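Local coordinates for protein Fe(2+) transporter FeoB (Escherichia coli, PDB 3I8S) that takes up ferrous iron across the inner membrane in a GTP-driven system, its cytosolic G domain probably coupling nucleotide binding to channel opening, at residues Q107-G112 with K167-V172; I134-A139 with D257-T262. All blocks are in the same frame, centred on the assembly; numbering follows the deposited sequence. Where two conformers were deposited one is given.

How the contacts relate
Both contacts lie in the cytosolic part of FeoB, their centres about 18 Å apart. Along the chain their segments alternate: 107-112, then 134-139, 167-172 and 257-262. Contact 1 stays with the G domain. It joins the end of helix 98-111 to the loop that runs from helix 154-164 to helix 179-191. Contact 2 sets helix 134-141 of the G domain against the end of helix 240-259, which belongs to the helical domain. The two meet where Val172 CG1 packs on Ala139 O. Between 167-172 and 257-262 the chain builds most of the helical domain, and contact 2 brings the end of its last helix back against the G domain.

Contact 1: residues Q107-G112 with K167-V172; sequences QLLELG and KANENV
Asn169 and Leu109 each carry CG anti to their own carbonyl carbon, with chi1 at -49° and -68°. These torsions bring the asparagine amide and one branch of the leucine together. CD2 of Leu109 lies 3.6 Å from ND2 of Asn169. The two side chains cross at about a right angle. This is a methyl packed against an amide, with no direct hydrogen bond between the segments. Two waters supply the polar links instead. Water 1 donates to Leu109 O at 2.7 Å and accepts from Asn169 ND2 at 3.0 Å. Water 2 donates to Gly112 O at 2.8 Å and accepts from the backbone, Asn169 N, at 3.0 Å. Leu109 O belongs to the last turn of helix 98-111, and Gly112 O lies just past its end. Gly112 closes that helix in a Schellman motif, with positive phi (82°), and its carbonyl carbon, Gly112 C, is 4.1 Å from Asn169 ND2. The amide of Asn169 is also held from beyond the two segments. Its ND2 bonds to Ile113 O and its OD1 to Cys115 N, so it pairs with the backbone where the chain enters strand 115-120. Here the loop between helix 154-164 and helix 179-191 passes the junction between helix 98-111 and strand 115-120, away from the nucleotide-binding residues. With bonds at both ends, the amide should have its flip fixed. One asparagine therefore ties the loop by direct bonds to the helix-strand connection and the first residue of the strand, and to the helix end through water.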
loop_
_atom_site.group_PDB
_atom_site.type_symbol
_atom_site.label_atom_id
_atom_site.label_comp_id
_atom_site.label_asym_id
_atom_site.label_seq_id
_atom_site.Cartn_x
_atom_site.Cartn_y
_atom_site.Cartn_z
ATOM N N GLN A 107 -3.353 -2.197 -2.768
ATOM C CA GLN A 107 -2.567 -1.591 -3.843
ATOM C C GLN A 107 -1.079 -1.809 -3.623
ATOM O O GLN A 107 -0.364 -2.139 -4.565
ATOM C CB GLN A 107 -2.868 -0.091 -3.993
ATOM C CG GLN A 107 -4.318 0.214 -4.356
ATOM C CD GLN A 107 -4.470 1.139 -5.583
ATOM O OE1 GLN A 107 -4.409 2.375 -5.472
ATOM N NE2 GLN A 107 -4.661 0.533 -6.752
ATOM N N LEU A 108 -0.609 -1.614 -2.396
ATOM C CA LEU A 108 0.805 -1.806 -2.043
ATOM C C LEU A 108 1.220 -3.243 -2.283
ATOM O O LEU A 108 2.258 -3.490 -2.870
ATOM C CB LEU A 108 1.104 -1.468 -0.589
ATOM C CG LEU A 108 0.739 -0.067 -0.172
ATOM C CD1 LEU A 108 0.956 0.005 1.292
ATOM C CD2 LEU A 108 1.594 0.905 -0.965
ATOM N N LEU A 109 0.371 -4.177 -1.873
ATOM C CA LEU A 109 0.674 -5.610 -2.007
ATOM C C LEU A 109 0.705 -6.041 -3.484
ATOM O O LEU A 109 1.532 -6.862 -3.890
ATOM C CB LEU A 109 -0.383 -6.403 -1.202
ATOM C CG LEU A 109 -0.298 -6.208 0.317
ATOM C CD1 LEU A 109 -1.492 -6.886 1.026
ATOM C CD2 LEU A 109 1.023 -6.711 0.832
ATOM N N GLU A 110 -0.191 -5.485 -4.282
ATOM C CA GLU A 110 -0.213 -5.762 -5.715
ATOM C C GLU A 110 1.039 -5.254 -6.453
ATOM O O GLU A 110 1.458 -5.850 -7.457
ATOM C CB GLU A 110 -1.452 -5.188 -6.368
ATOM C CG GLU A 110 -2.705 -5.887 -6.026
ATOM C CD GLU A 110 -3.789 -5.584 -7.020
ATOM O OE1 GLU A 110 -4.206 -4.399 -7.147
ATOM O OE2 GLU A 110 -4.187 -6.521 -7.705
ATOM N N LEU A 111 1.632 -4.170 -5.950
ATOM C CA LEU A 111 2.914 -3.669 -6.483
ATOM C C LEU A 111 4.071 -4.562 -6.065
ATOM O O LEU A 111 5.169 -4.549 -6.671
ATOM C CB LEU A 111 3.161 -2.225 -5.997
ATOM C CG LEU A 111 2.377 -1.207 -6.804
ATOM C CD1 LEU A 111 2.347 0.137 -6.049
ATOM C CD2 LEU A 111 3.014 -1.096 -8.191
ATOM N N GLY A 112 3.839 -5.352 -5.026
ATOM C CA GLY A 112 4.819 -6.319 -4.599
ATOM C C GLY A 112 5.914 -5.744 -3.725
ATOM O O GLY A 112 6.943 -6.400 -3.522
ATOM N N LYS A 167 10.870 -9.402 4.848
ATOM C CA LYS A 167 11.009 -10.322 3.746
ATOM C C LYS A 167 10.010 -9.963 2.669
ATOM O O LYS A 167 9.143 -9.132 2.873
ATOM C CB LYS A 167 10.727 -11.757 4.247
ATOM C CG LYS A 167 9.328 -11.832 4.930
ATOM C CD LYS A 167 8.966 -13.165 5.546
ATOM C CE LYS A 167 7.712 -12.998 6.430
ATOM N NZ LYS A 167 7.495 -14.287 7.145
ATOM N N ALA A 168 10.085 -10.667 1.538
ATOM C CA ALA A 168 9.134 -10.444 0.497
ATOM C C ALA A 168 7.748 -10.864 1.007
ATOM O O ALA A 168 7.622 -11.838 1.769
ATOM C CB ALA A 168 9.525 -11.245 -0.731
ATOM N N ASN A 169 6.728 -10.175 0.548
ATOM C CA ASN A 169 5.362 -10.574 0.828
ATOM C C ASN A 169 5.114 -11.916 0.175
ATOM O O ASN A 169 5.746 -12.256 -0.828
ATOM C CB ASN A 169 4.399 -9.573 0.270
ATOM C CG ASN A 169 4.755 -8.134 0.647
ATOM O OD1 ASN A 169 5.339 -7.870 1.692
ATOM N ND2 ASN A 169 4.434 -7.223 -0.226
ATOM N N GLU A 170 4.187 -12.673 0.739
ATOM C CA GLU A 170 3.866 -13.966 0.182
ATOM C C GLU A 170 2.960 -13.787 -1.040
ATOM O O GLU A 170 2.158 -12.853 -1.089
ATOM C CB GLU A 170 3.169 -14.831 1.246
ATOM C CG GLU A 170 3.987 -15.064 2.518
ATOM C CD GLU A 170 3.317 -16.064 3.501
ATOM O OE1 GLU A 170 2.064 -16.224 3.491
ATOM O OE2 GLU A 170 4.063 -16.708 4.285
ATOM N N ASN A 171 3.077 -14.709 -1.992
ATOM C CA ASN A 171 2.270 -14.775 -3.232
ATOM C C ASN A 171 0.881 -15.355 -2.968
ATOM O O ASN A 171 0.446 -16.326 -3.587
ATOM C CB ASN A 171 2.968 -15.595 -4.314
ATOM C CG ASN A 171 3.262 -17.051 -3.879
ATOM O OD1 ASN A 171 3.761 -17.279 -2.774
ATOM N ND2 ASN A 171 2.958 -18.032 -4.751
ATOM N N VAL A 172 0.209 -14.779 -2.007
ATOM C CA VAL A 172 -1.163 -15.135 -1.687
ATOM C C VAL A 172 -2.066 -14.802 -2.875
ATOM O O VAL A 172 -1.747 -13.926 -3.679
ATOM C CB VAL A 172 -1.650 -14.350 -0.479
ATOM C CG1 VAL A 172 -0.963 -14.812 0.799
ATOM C CG2 VAL A 172 -1.396 -12.884 -0.704
HETATM O O HOH W 1 2.700 -8.649 -2.209
HETATM O O HOH W 2 7.684 -8.356 -1.683
#

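Contact 2: residues I134-A139 with D257-T262; sequences IDALSA and DVVSNT
A helix of the G domain meets the returning end of the helical domain here. Helix 134-141 follows strand 130-132, and helix 240-259 is followed directly by strand 260-262; the two strands pair antiparallel in a small two-stranded sheet. The contact packs the helical parts beside that sheet, and it is wholly apolar between the segments. Val259 is the central residue. With CG1 anti to its backbone N (chi1 158°), it presents both methyls to helix 134-141. CG2 of Val259 rests on the backbone between Ala136 and Leu137, 3.5 Å from Leu137 N and 3.8 Å from Ala136 C. The same methyl, Val259 CG2, lies 3.9 Å from Ala136 CB. Val259 CG1 and Val259 CG2 are both 3.9 Å from Leu137 CB. The touch to Leu137 is thus made at the root of its side chain, while the side chain packs on Val145 of strand 145-147. Ala136 points its CB toward the partner segment, and Val258 CG1 adds a looser contact to Ala136 CB at 4.3 Å. At Ala136 and Leu137 the CG2 methyl lies against the helix backbone itself. Val259 also packs on Ile132, and its backbone bonds to that of Glu133, which ties the helix end to the residue just before helix 134-141. The last turn then passes into the strand at Ser260. Asn261 reaches back across the helix-strand junction: Asn261 ND2 gives a hydrogen bond of 3.0 Å to Val258 O, with the acceptor in the amide plane and the donor 47° out of the carbonyl plane.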
loop_
_atom_site.group_PDB
_atom_site.type_symbol
_atom_site.label_atom_id
_atom_site.label_comp_id
_atom_site.label_asym_id
_atom_site.label_seq_id
_atom_site.Cartn_x
_atom_site.Cartn_y
_atom_site.Cartn_z
ATOM N N ILE A 134 -5.780 -11.290 13.933
ATOM C CA ILE A 134 -4.571 -10.718 13.337
ATOM C C ILE A 134 -3.879 -11.706 12.384
ATOM O O ILE A 134 -3.485 -11.358 11.241
ATOM C CB ILE A 134 -3.623 -10.227 14.449
ATOM C CG1 ILE A 134 -4.180 -8.937 15.068
ATOM C CG2 ILE A 134 -2.237 -9.952 13.924
ATOM C CD1 ILE A 134 -3.788 -8.822 16.487
ATOM N N ASP A 135 -3.732 -12.943 12.830
ATOM C CA ASP A 135 -3.079 -13.939 11.965
ATOM C C ASP A 135 -3.878 -14.316 10.739
ATOM O O ASP A 135 -3.300 -14.550 9.674
ATOM C CB ASP A 135 -2.683 -15.179 12.750
ATOM C CG ASP A 135 -1.209 -15.301 12.848
ATOM O OD1 ASP A 135 -0.585 -14.212 12.797
ATOM O OD2 ASP A 135 -0.694 -16.445 12.899
ATOM N N ALA A 136 -5.200 -14.383 10.881
ATOM C CA ALA A 136 -6.075 -14.550 9.745
ATOM C C ALA A 136 -5.867 -13.424 8.695
ATOM O O ALA A 136 -5.828 -13.664 7.486
ATOM C CB ALA A 136 -7.548 -14.598 10.195
ATOM N N LEU A 137 -5.735 -12.187 9.159
ATOM C CA LEU A 137 -5.454 -11.096 8.242
ATOM C C LEU A 137 -4.061 -11.233 7.572
ATOM O O LEU A 137 -3.935 -11.075 6.354
ATOM C CB LEU A 137 -5.507 -9.765 8.989
ATOM C CG LEU A 137 -5.358 -8.534 8.145
ATOM C CD1 LEU A 137 -6.246 -8.434 6.962
ATOM C CD2 LEU A 137 -5.534 -7.305 9.078
ATOM N N SER A 138 -3.033 -11.506 8.357
ATOM C CA SER A 138 -1.682 -11.659 7.834
ATOM C C SER A 138 -1.640 -12.736 6.748
ATOM O O SER A 138 -1.035 -12.553 5.683
ATOM C CB SER A 138 -0.695 -12.037 8.948
ATOM O OG SER A 138 0.621 -12.191 8.422
ATOM N N ALA A 139 -2.283 -13.865 7.028
ATOM C CA ALA A 139 -2.420 -14.961 6.062
ATOM C C ALA A 139 -3.022 -14.556 4.708
ATOM O O ALA A 139 -2.608 -15.102 3.674
ATOM C CB ALA A 139 -3.260 -16.103 6.663
ATOM N N ASP A 257 -14.861 -10.197 6.209
ATOM C CA ASP A 257 -15.856 -11.133 6.719
ATOM C C ASP A 257 -15.248 -12.155 7.679
ATOM O O ASP A 257 -15.903 -12.560 8.605
ATOM C CB ASP A 257 -16.535 -11.917 5.597
ATOM C CG ASP A 257 -17.610 -11.119 4.874
ATOM O OD1 ASP A 257 -17.926 -9.996 5.329
ATOM O OD2 ASP A 257 -18.128 -11.634 3.839
ATOM N N VAL A 258 -14.013 -12.569 7.422
ATOM C CA VAL A 258 -13.305 -13.527 8.255
ATOM C C VAL A 258 -12.615 -12.871 9.439
ATOM O O VAL A 258 -12.687 -13.346 10.574
ATOM C CB VAL A 258 -12.239 -14.273 7.415
ATOM C CG1 VAL A 258 -11.389 -15.173 8.294
ATOM C CG2 VAL A 258 -12.923 -15.110 6.289
ATOM N N VAL A 259 -11.937 -11.771 9.144
ATOM C CA VAL A 259 -10.990 -11.131 10.046
ATOM C C VAL A 259 -11.609 -10.227 11.121
ATOM O O VAL A 259 -11.064 -10.120 12.215
ATOM C CB VAL A 259 -9.981 -10.356 9.158
ATOM C CG1 VAL A 259 -9.271 -9.261 9.856
ATOM C CG2 VAL A 259 -9.049 -11.413 8.475
ATOM N N SER A 260 -12.717 -9.570 10.786
ATOM C CA SER A 260 -13.375 -8.633 11.690
ATOM C C SER A 260 -14.640 -9.263 12.221
ATOM O O SER A 260 -15.504 -9.668 11.444
ATOM C CB SER A 260 -13.664 -7.320 10.973
ATOM O OG SER A 260 -14.297 -6.405 11.863
ATOM N N ASN A 261 -14.703 -9.405 13.546
ATOM C CA ASN A 261 -15.774 -10.110 14.230
ATOM C C ASN A 261 -16.373 -9.206 15.287
ATOM O O ASN A 261 -15.720 -8.274 15.737
ATOM C CB ASN A 261 -15.220 -11.329 14.974
ATOM C CG ASN A 261 -14.761 -12.454 14.063
ATOM O OD1 ASN A 261 -14.995 -13.619 14.379
ATOM N ND2 ASN A 261 -14.055 -12.129 12.989
ATOM N N THR A 262 -17.605 -9.513 15.698
ATOM C CA THR A 262 -18.192 -8.922 16.892
ATOM C C THR A 262 -17.408 -9.410 18.113
ATOM O O THR A 262 -17.045 -10.585 18.193
ATOM C CB THR A 262 -19.680 -9.348 17.073
ATOM O OG1 THR A 262 -20.421 -9.091 15.868
ATOM C CG2 THR A 262 -20.308 -8.592 18.216
#